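Local structure of beta-galactosidase (Trichoderma reesei, 3OG2) at residues N120-G125 and N320-F325; A489-E494 and V550-A555; L960-L963 and G967-V970. The protein probably catalyses the hydrolysis of terminal non-reducing beta-D-galactose residues from beta-D-galactosides, as a family 35 glycoside hydrolase. All coordinates share one frame; numbering follows the deposited sequence.

Contact 1 of 3, residues N120-G125 and N320-F325; sequences NAEVSG and NIYMTF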
loop_
_atom_site.group_PDB
_atom_site.type_symbol
_atom_site.label_atom_id
_atom_site.label_comp_id
_atom_site.label_asym_id
_atom_site.label_seq_id
_atom_site.Cartn_x
_atom_site.Cartn_y
_atom_site.Cartn_z
ATOM N N ASN A 120 0.836 -7.656 -11.034
ATOM C CA ASN A 120 1.310 -6.303 -11.421
ATOM C C ASN A 120 1.913 -5.663 -10.174
ATOM O O ASN A 120 3.026 -6.047 -9.801
ATOM C CB ASN A 120 0.169 -5.500 -12.086
ATOM C CG ASN A 120 0.718 -4.451 -13.023
ATOM O OD1 ASN A 120 1.478 -4.775 -13.982
ATOM N ND2 ASN A 120 0.423 -3.180 -12.789
ATOM N N ALA A 121 1.206 -4.749 -9.503
ATOM C CA ALA A 121 1.538 -4.364 -8.132
ATOM C C ALA A 121 2.818 -3.600 -7.955
ATOM O O ALA A 121 3.270 -3.335 -6.818
ATOM C CB ALA A 121 1.556 -5.574 -7.184
ATOM N N GLU A 122 3.426 -3.168 -9.053
ATOM C CA GLU A 122 4.746 -2.514 -9.005
ATOM C C GLU A 122 5.799 -3.372 -8.285
ATOM O O GLU A 122 6.740 -2.883 -7.678
ATOM C CB GLU A 122 4.661 -1.111 -8.389
ATOM C CG GLU A 122 3.933 -0.131 -9.351
ATOM C CD GLU A 122 2.427 -0.325 -9.371
ATOM O OE1 GLU A 122 1.775 -0.192 -8.288
ATOM O OE2 GLU A 122 1.855 -0.538 -10.474
ATOM N N VAL A 123 5.637 -4.702 -8.400
ATOM C CA VAL A 123 6.609 -5.649 -7.867
ATOM C C VAL A 123 7.400 -6.247 -9.041
ATOM O O VAL A 123 6.935 -6.266 -10.198
ATOM C CB VAL A 123 6.025 -6.794 -7.023
ATOM C CG1 VAL A 123 5.234 -6.199 -5.840
ATOM C CG2 VAL A 123 5.192 -7.800 -7.812
ATOM N N SER A 124 8.588 -6.770 -8.712
ATOM C CA SER A 124 9.440 -7.372 -9.738
ATOM C C SER A 124 8.650 -8.472 -10.479
ATOM O O SER A 124 8.030 -9.335 -9.850
ATOM C CB SER A 124 10.671 -7.984 -9.065
ATOM O OG SER A 124 11.540 -8.470 -10.091
ATOM N N GLY A 125 8.692 -8.417 -11.807
ATOM C CA GLY A 125 8.038 -9.363 -12.725
ATOM C C GLY A 125 6.525 -9.241 -12.675
ATOM O O GLY A 125 5.821 -10.123 -13.237
ATOM N N ASN A 320 -12.655 -0.532 -2.891
ATOM C CA ASN A 320 -11.357 -0.804 -2.293
ATOM C C ASN A 320 -10.362 0.272 -2.703
ATOM O O ASN A 320 -10.266 0.612 -3.880
ATOM C CB ASN A 320 -10.857 -2.171 -2.737
ATOM C CG ASN A 320 -9.455 -2.480 -2.216
ATOM O OD1 ASN A 320 -9.218 -2.485 -0.996
ATOM N ND2 ASN A 320 -8.503 -2.722 -3.094
ATOM N N ILE A 321 -9.664 0.788 -1.700
ATOM C CA ILE A 321 -8.718 1.885 -1.891
ATOM C C ILE A 321 -7.300 1.371 -2.015
ATOM O O ILE A 321 -6.741 0.774 -1.093
ATOM C CB ILE A 321 -8.805 2.871 -0.693
ATOM C CG1 ILE A 321 -10.244 3.412 -0.480
ATOM C CG2 ILE A 321 -7.785 4.019 -0.842
ATOM C CD1 ILE A 321 -10.871 3.959 -1.775
ATOM N N TYR A 322 -6.711 1.549 -3.237
ATOM C CA TYR A 322 -5.372 1.031 -3.565
ATOM C C TYR A 322 -4.454 2.246 -3.555
ATOM O O TYR A 322 -4.642 3.083 -4.470
ATOM C CB TYR A 322 -5.430 0.343 -4.948
ATOM C CG TYR A 322 -4.110 -0.331 -5.267
ATOM C CD1 TYR A 322 -2.949 0.371 -5.591
ATOM C CD2 TYR A 322 -3.983 -1.730 -5.236
ATOM C CE1 TYR A 322 -1.767 -0.236 -5.872
ATOM C CE2 TYR A 322 -2.791 -2.389 -5.512
ATOM C CZ TYR A 322 -1.687 -1.634 -5.824
ATOM O OH TYR A 322 -0.483 -2.254 -6.058
ATOM N N MET A 323 -3.405 2.355 -2.761
ATOM C CA MET A 323 -3.130 1.578 -1.547
ATOM C C MET A 323 -3.772 2.285 -0.339
ATOM O O MET A 323 -3.968 3.511 -0.366
ATOM C CB MET A 323 -1.628 1.552 -1.275
ATOM C CG MET A 323 -0.800 0.812 -2.350
ATOM S SD MET A 323 -1.288 -0.908 -2.568
ATOM C CE MET A 323 -0.717 -1.635 -1.030
ATOM N N THR A 324 -4.015 1.531 0.721
ATOM C CA THR A 324 -4.332 2.136 2.018
ATOM C C THR A 324 -3.105 2.137 2.915
ATOM O O THR A 324 -2.845 3.146 3.558
ATOM C CB THR A 324 -5.543 1.431 2.627
ATOM O OG1 THR A 324 -6.683 1.698 1.756
ATOM C CG2 THR A 324 -5.908 1.981 3.989
ATOM N N PHE A 325 -2.347 1.057 2.935
ATOM C CA PHE A 325 -1.026 1.030 3.554
ATOM C C PHE A 325 -0.090 0.423 2.498
ATOM O O PHE A 325 -0.374 -0.721 2.082
ATOM C CB PHE A 325 -1.010 0.210 4.855
ATOM C CG PHE A 325 0.433 -0.080 5.283
ATOM C CD1 PHE A 325 1.242 0.926 5.777
ATOM C CD2 PHE A 325 0.924 -1.388 5.157
ATOM C CE1 PHE A 325 2.559 0.642 6.151
ATOM C CE2 PHE A 325 2.235 -1.649 5.536
ATOM C CZ PHE A 325 3.037 -0.640 6.042
#

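Contact 2 of 3, residues A489-E494 and V550-A555; sequences AQELHE and VDRNSA. With MAN (alpha-D-mannopyranose), chain B.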
loop_
_atom_site.group_PDB
_atom_site.type_symbol
_atom_site.label_atom_id
_atom_site.label_comp_id
_atom_site.label_asym_id
_atom_site.label_seq_id
_atom_site.Cartn_x
_atom_site.Cartn_y
_atom_site.Cartn_z
ATOM N N ALA A 489 -15.845 24.475 8.686
ATOM C CA ALA A 489 -15.973 25.728 9.457
ATOM C C ALA A 489 -16.627 26.855 8.664
ATOM O O ALA A 489 -16.373 27.044 7.471
ATOM C CB ALA A 489 -14.596 26.170 9.920
ATOM N N GLN A 490 -17.488 27.599 9.380
ATOM C CA GLN A 490 -18.221 28.760 8.859
ATOM C C GLN A 490 -19.358 28.347 7.910
ATOM O O GLN A 490 -20.027 29.250 7.340
ATOM C CB GLN A 490 -17.321 29.802 8.173
ATOM C CG GLN A 490 -16.404 30.419 9.236
ATOM C CD GLN A 490 -17.146 30.423 10.568
ATOM O OE1 GLN A 490 -18.282 30.909 10.645
ATOM N NE2 GLN A 490 -16.513 29.869 11.601
ATOM N N GLU A 491 -19.618 27.063 7.699
ATOM C CA GLU A 491 -20.782 26.657 6.869
ATOM C C GLU A 491 -22.057 26.692 7.681
ATOM O O GLU A 491 -22.101 26.184 8.830
ATOM C CB GLU A 491 -20.567 25.254 6.350
ATOM C CG GLU A 491 -19.512 25.054 5.266
ATOM C CD GLU A 491 -19.190 23.572 5.055
ATOM O OE1 GLU A 491 -19.916 22.663 5.518
ATOM O OE2 GLU A 491 -18.127 23.328 4.402
ATOM N N LEU A 492 -23.116 27.282 7.123
ATOM C CA LEU A 492 -24.429 27.198 7.722
ATOM C C LEU A 492 -25.063 25.880 7.314
ATOM O O LEU A 492 -25.032 25.548 6.127
ATOM C CB LEU A 492 -25.349 28.311 7.252
ATOM C CG LEU A 492 -26.796 28.335 7.777
ATOM C CD1 LEU A 492 -26.865 28.641 9.270
ATOM C CD2 LEU A 492 -27.627 29.394 7.030
ATOM N N HIS A 493 -25.627 25.177 8.284
ATOM C CA HIS A 493 -26.327 23.922 7.999
ATOM C C HIS A 493 -27.681 23.890 8.674
ATOM O O HIS A 493 -27.940 24.628 9.639
ATOM C CB HIS A 493 -25.497 22.730 8.531
ATOM C CG HIS A 493 -24.349 22.508 7.582
ATOM N ND1 HIS A 493 -24.627 21.966 6.341
ATOM C CD2 HIS A 493 -23.026 22.776 7.614
ATOM C CE1 HIS A 493 -23.482 21.883 5.667
ATOM N NE2 HIS A 493 -22.533 22.375 6.437
ATOM N N GLU A 494 -28.574 23.058 8.118
ATOM C CA GLU A 494 -29.897 22.903 8.722
ATOM C C GLU A 494 -30.300 21.435 8.667
ATOM O O GLU A 494 -29.983 20.750 7.667
ATOM C CB GLU A 494 -30.879 23.819 7.974
ATOM C CG GLU A 494 -32.211 23.869 8.714
ATOM C CD GLU A 494 -33.179 24.749 7.922
ATOM O OE1 GLU A 494 -33.098 26.003 8.041
ATOM O OE2 GLU A 494 -33.956 24.130 7.136
ATOM N N VAL A 550 -20.640 19.460 15.099
ATOM C CA VAL A 550 -19.249 19.851 15.170
ATOM C C VAL A 550 -18.734 20.335 13.812
ATOM O O VAL A 550 -19.383 20.132 12.781
ATOM C CB VAL A 550 -18.368 18.673 15.657
ATOM C CG1 VAL A 550 -18.780 18.278 17.076
ATOM C CG2 VAL A 550 -18.439 17.476 14.713
ATOM N N ASP A 551 -17.541 20.963 13.827
ATOM C CA ASP A 551 -16.939 21.237 12.520
ATOM C C ASP A 551 -16.129 20.026 12.099
ATOM O O ASP A 551 -15.816 19.067 12.835
ATOM C CB ASP A 551 -16.135 22.518 12.550
ATOM C CG ASP A 551 -14.870 22.447 13.369
ATOM O OD1 ASP A 551 -14.723 21.542 14.224
ATOM O OD2 ASP A 551 -14.053 23.378 13.176
ATOM N N ARG A 552 -15.735 20.041 10.814
ATOM C CA ARG A 552 -15.002 18.909 10.236
ATOM C C ARG A 552 -13.735 18.609 10.989
ATOM O O ARG A 552 -13.407 17.456 11.247
ATOM C CB ARG A 552 -14.616 19.269 8.783
ATOM C CG ARG A 552 -13.891 18.114 8.132
ATOM C CD ARG A 552 -13.242 18.571 6.806
ATOM N NE ARG A 552 -14.237 18.860 5.771
ATOM C CZ ARG A 552 -14.617 19.991 5.224
ATOM N NH1 ARG A 552 -14.096 21.205 5.542
ATOM N NH2 ARG A 552 -15.559 19.913 4.301
ATOM N N ASN A 553 -12.968 19.653 11.337
ATOM C CA ASN A 553 -11.692 19.392 11.988
ATOM C C ASN A 553 -11.902 18.809 13.381
ATOM O O ASN A 553 -11.028 18.046 13.796
ATOM C CB ASN A 553 -10.853 20.673 12.038
ATOM C CG ASN A 553 -10.385 21.013 10.645
ATOM O OD1 ASN A 553 -11.109 21.604 9.842
ATOM N ND2 ASN A 553 -9.136 20.677 10.333
ATOM N N SER A 554 -13.003 19.112 14.052
ATOM C CA SER A 554 -13.291 18.388 15.306
ATOM C C SER A 554 -13.711 16.958 15.004
ATOM O O SER A 554 -13.292 16.026 15.723
ATOM C CB SER A 554 -14.426 19.096 16.032
ATOM O OG SER A 554 -13.970 20.345 16.468
ATOM N N ALA A 555 -14.537 16.746 13.967
ATOM C CA ALA A 555 -14.976 15.383 13.639
ATOM C C ALA A 555 -13.814 14.450 13.324
ATOM O O ALA A 555 -13.832 13.258 13.579
ATOM C CB ALA A 555 -15.891 15.413 12.407
HETATM C C1 MAN B . -6.042 21.977 8.104
HETATM C C2 MAN B . -7.192 21.935 7.109
HETATM C C3 MAN B . -7.750 23.373 6.976
HETATM C C4 MAN B . -8.196 23.880 8.370
HETATM C C5 MAN B . -6.968 23.860 9.310
HETATM C C6 MAN B . -7.401 24.239 10.731
HETATM O O2 MAN B . -8.190 21.061 7.613
HETATM O O3 MAN B . -8.936 23.273 6.134
HETATM O O4 MAN B . -8.645 25.211 8.232
HETATM O O5 MAN B . -6.472 22.518 9.353
HETATM O O6 MAN B . -6.235 24.372 11.559
HETATM O O HOH W 1 -13.631 22.512 10.366
HETATM O O HOH W 2 -15.515 23.934 4.068
#

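Contact 3 of 3, residues L960-L963 and G967-V970; sequences LWAL and GAKV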
loop_
_atom_site.group_PDB
_atom_site.type_symbol
_atom_site.label_atom_id
_atom_site.label_comp_id
_atom_site.label_asym_id
_atom_site.label_seq_id
_atom_site.Cartn_x
_atom_site.Cartn_y
_atom_site.Cartn_z
ATOM N N LEU A 960 28.734 0.413 -0.795
ATOM C CA LEU A 960 29.061 1.658 -1.497
ATOM C C LEU A 960 29.710 1.283 -2.816
ATOM O O LEU A 960 30.813 0.721 -2.804
ATOM C CB LEU A 960 30.012 2.493 -0.612
ATOM C CG LEU A 960 30.599 3.739 -1.274
ATOM C CD1 LEU A 960 29.467 4.695 -1.584
ATOM C CD2 LEU A 960 31.659 4.352 -0.375
ATOM N N TRP A 961 29.054 1.622 -3.913
ATOM C CA TRP A 961 29.544 1.376 -5.257
ATOM C C TRP A 961 29.856 2.760 -5.834
ATOM O O TRP A 961 28.919 3.497 -6.190
ATOM C CB TRP A 961 28.508 0.573 -6.054
ATOM C CG TRP A 961 28.776 0.369 -7.516
ATOM C CD1 TRP A 961 29.842 0.695 -8.324
ATOM C CD2 TRP A 961 27.867 -0.281 -8.437
ATOM N NE1 TRP A 961 29.648 0.305 -9.629
ATOM C CE2 TRP A 961 28.428 -0.298 -9.715
ATOM C CE3 TRP A 961 26.599 -0.845 -8.221
ATOM C CZ2 TRP A 961 27.781 -0.860 -10.832
ATOM C CZ3 TRP A 961 25.945 -1.402 -9.303
ATOM C CH2 TRP A 961 26.535 -1.406 -10.591
ATOM N N ALA A 962 31.156 3.031 -5.932
ATOM C CA ALA A 962 31.623 4.303 -6.515
ATOM C C ALA A 962 31.715 4.099 -8.033
ATOM O O ALA A 962 32.423 3.172 -8.490
ATOM C CB ALA A 962 32.973 4.643 -5.967
ATOM N N LEU A 963 31.023 4.892 -8.824
ATOM C CA LEU A 963 30.901 4.663 -10.242
ATOM C C LEU A 963 32.006 5.318 -11.056
ATOM O O LEU A 963 32.162 4.941 -12.207
ATOM C CB LEU A 963 29.547 5.259 -10.720
ATOM C CG LEU A 963 28.341 4.471 -10.200
ATOM C CD1 LEU A 963 27.097 5.355 -10.227
ATOM C CD2 LEU A 963 28.155 3.225 -11.050
ATOM N N GLY A 967 36.305 7.825 -7.113
ATOM C CA GLY A 967 35.698 7.215 -5.948
ATOM C C GLY A 967 34.445 7.917 -5.454
ATOM O O GLY A 967 33.807 8.674 -6.219
ATOM N N ALA A 968 34.077 7.623 -4.185
ATOM C CA ALA A 968 32.833 8.182 -3.633
ATOM C C ALA A 968 32.834 7.983 -2.134
ATOM O O ALA A 968 33.555 7.160 -1.576
ATOM C CB ALA A 968 31.598 7.546 -4.288
ATOM N N LYS A 969 31.933 8.748 -1.497
ATOM C CA LYS A 969 31.691 8.555 -0.061
ATOM C C LYS A 969 30.258 8.968 0.227
ATOM O O LYS A 969 29.639 9.697 -0.543
ATOM C CB LYS A 969 32.685 9.381 0.761
ATOM C CG LYS A 969 32.478 10.879 0.641
ATOM C CD LYS A 969 33.573 11.613 1.405
ATOM C CE LYS A 969 34.936 11.382 0.807
ATOM N NZ LYS A 969 35.132 12.043 -0.524
ATOM N N VAL A 970 29.759 8.500 1.340
ATOM C CA VAL A 970 28.463 8.923 1.842
ATOM C C VAL A 970 28.654 10.259 2.551
ATOM O O VAL A 970 29.397 10.307 3.537
ATOM C CB VAL A 970 27.852 7.883 2.787
ATOM C CG1 VAL A 970 26.489 8.391 3.302
ATOM C CG2 VAL A 970 27.687 6.549 2.092
#

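Contact 1 of 3, residues N120-G125 and N320-F325
The phenol oxygen of Tyr322 reaches Ala121 and Glu122, two residues of the galactose-binding loop in this TIM-barrel domain. Ahead of it in the chain, buried Asn320 accepts from Ser44 through OD1 and donates from ND2 to Glu46 and Val277. Ile321 is apolar and packs on Phe43. Tyr322 then points its CB toward the loop. With CG anti to the backbone N (chi1 -174°) the ring extends the same way, bringing OH to 3.6 Å from Ala121 CA and 3.8 Å from Glu122 OE1. That OE1 approaches the ring obliquely, and carboxylate and ring planes are 82° apart. Neither contact is a hydrogen bond: Tyr342 OH bonds to both Tyr322 OH and Glu122 OE1 and so ties the two together, while Glu122 OE2 is hydrogen-bonded to a glycerol, probably from the crystallisation liquor. Ala121, with its short side chain, lets the phenol come close to the backbone. A non-proline cis peptide leads into Met323, whose SD curls back over the centre of the Tyr322 ring, 3.3 Å above its plane. Thr324 OG1 bonds to Ile321 O at 3.0 Å, from above the carbonyl plane, across this corner of the chain. Phe325 and Thr324 pack on helix 58-66, whereas Tyr322 lies against Tyr76 of strand 72-76 and Glu46 of strand 38-47, at the end of barrel strand 318-321.

Contact 2 of 3, residues A489-E494 and V550-A555
Ala489 and Asp551 meet where strand 545-551 gives way to the short helix 552-555, and Asp551 is the N-cap of that helix. The tight part of this region is the cap itself. Asp551 OD1 is gripped twice from within its own segment: Ser554 N donates to it at 3.0 Å from above the carboxylate plane, and Ser554 OG at 2.7 Å nearly along the C-O bond. Aspartate suits the post because its short carboxylate reaches forward to the amide of Ser554, three residues on in the first turn; serine adds a hydroxyl to the same oxygen.

Across the segments the fit is looser. Ala489 CB stands 4.3 Å from Asp551 OD2; the residue is exposed to solvent, and its small methyl fits beside the carboxylate together with a water. That water accepts from Asn553 N at 3.1 Å and makes weak bonds to Ala489 N and Asp551 OD2. Glu491 OE2 and Arg552 NH2 are 4.3 Å apart, too far for a salt bridge, though their opposite charges probably attract. A second water bridges the two residues, donating to Glu491 OE2 at 2.7 Å and accepting a weak bond from Arg552 NH1 at the guanidinium edge. Each charge has a firmer partner elsewhere, Lys451 for Glu491 and Asp449 for Arg552. His493 NE2 also donates to the anti lone pair of Glu491 OE1, which lies in the His493 ring plane (N-H...O angle 173°), probably helping to fix the carboxylate.

Beyond the cap, Arg552 packs on Leu364 of helix 357-370, and the same helix supplies Glu357 to a mannose of the protein's own glycan. Asn553, its CG beside the backbone N (chi1 -71°), turns its amide to that sugar: ND2 donates to mannose O2 at 2.9 Å, with an N-H...O angle of 170°.

Contact 3 of 3, residues L960-L963 and G967-V970
The end of strand 953-962 and the loop that doubles back after it are joined by apolar packing, with Leu960 and Ala962 both pointing their CB toward segment 967-970. The methyls of Ala962 and Ala968 meet at 3.6 Å, and Ala962 CB lies equally close to Gly967 C; alanines allow Ala962 CA and Ala968 CA to come within 5.0 Å. Gly967 has phi 81° and psi -162°, at which a side chain would hit the preceding carbonyl oxygen. The strand belongs to a five-stranded antiparallel sheet of an all-beta domain, and the returning chain passes on to strand 973-977 of another sheet. No hydrogen bond links the two segments: Leu960 and Ala962 pair with Ala885 and Gly883, Ala968 and Val970 with Ile879 and Pro875. Toward Leu960 the backbones diverge, with Leu960 CA 7.5 Å from Lys969 CA, and the longer leucine spans this. A chi1 of 172° sets CG beside the carbonyl carbon, and CD2 rests 3.6 Å from Ala968 O and 4.2 Å from Lys969 CA, while CD1 lies 4.5 Å from both Ala968 CB and Val970 CG2. Tyr917 packs against Leu960, Ala968 and Val970 together. Lys969, exposed and charged, points its CB away from the strand.

From the N terminus, contact 1 comes first and closes the longest loop: 194 residues separate its segments, carrying the chain from the loop after barrel strand 110-116 round to strand 318-321. Contact 2 follows, closing 55 residues, about half of them strand and none helix, and joining the loop that leads into strand 492-497 to the junction of strand 545-551 with helix 552-555. Contact 3 closes a turn of just three residues near the C terminus. The three lie in series and none nests in or crosses another. Contact 1 is near the middle of the molecule, while contacts 2 and 3 lie in peripheral beta domains, their centres 55 Å apart.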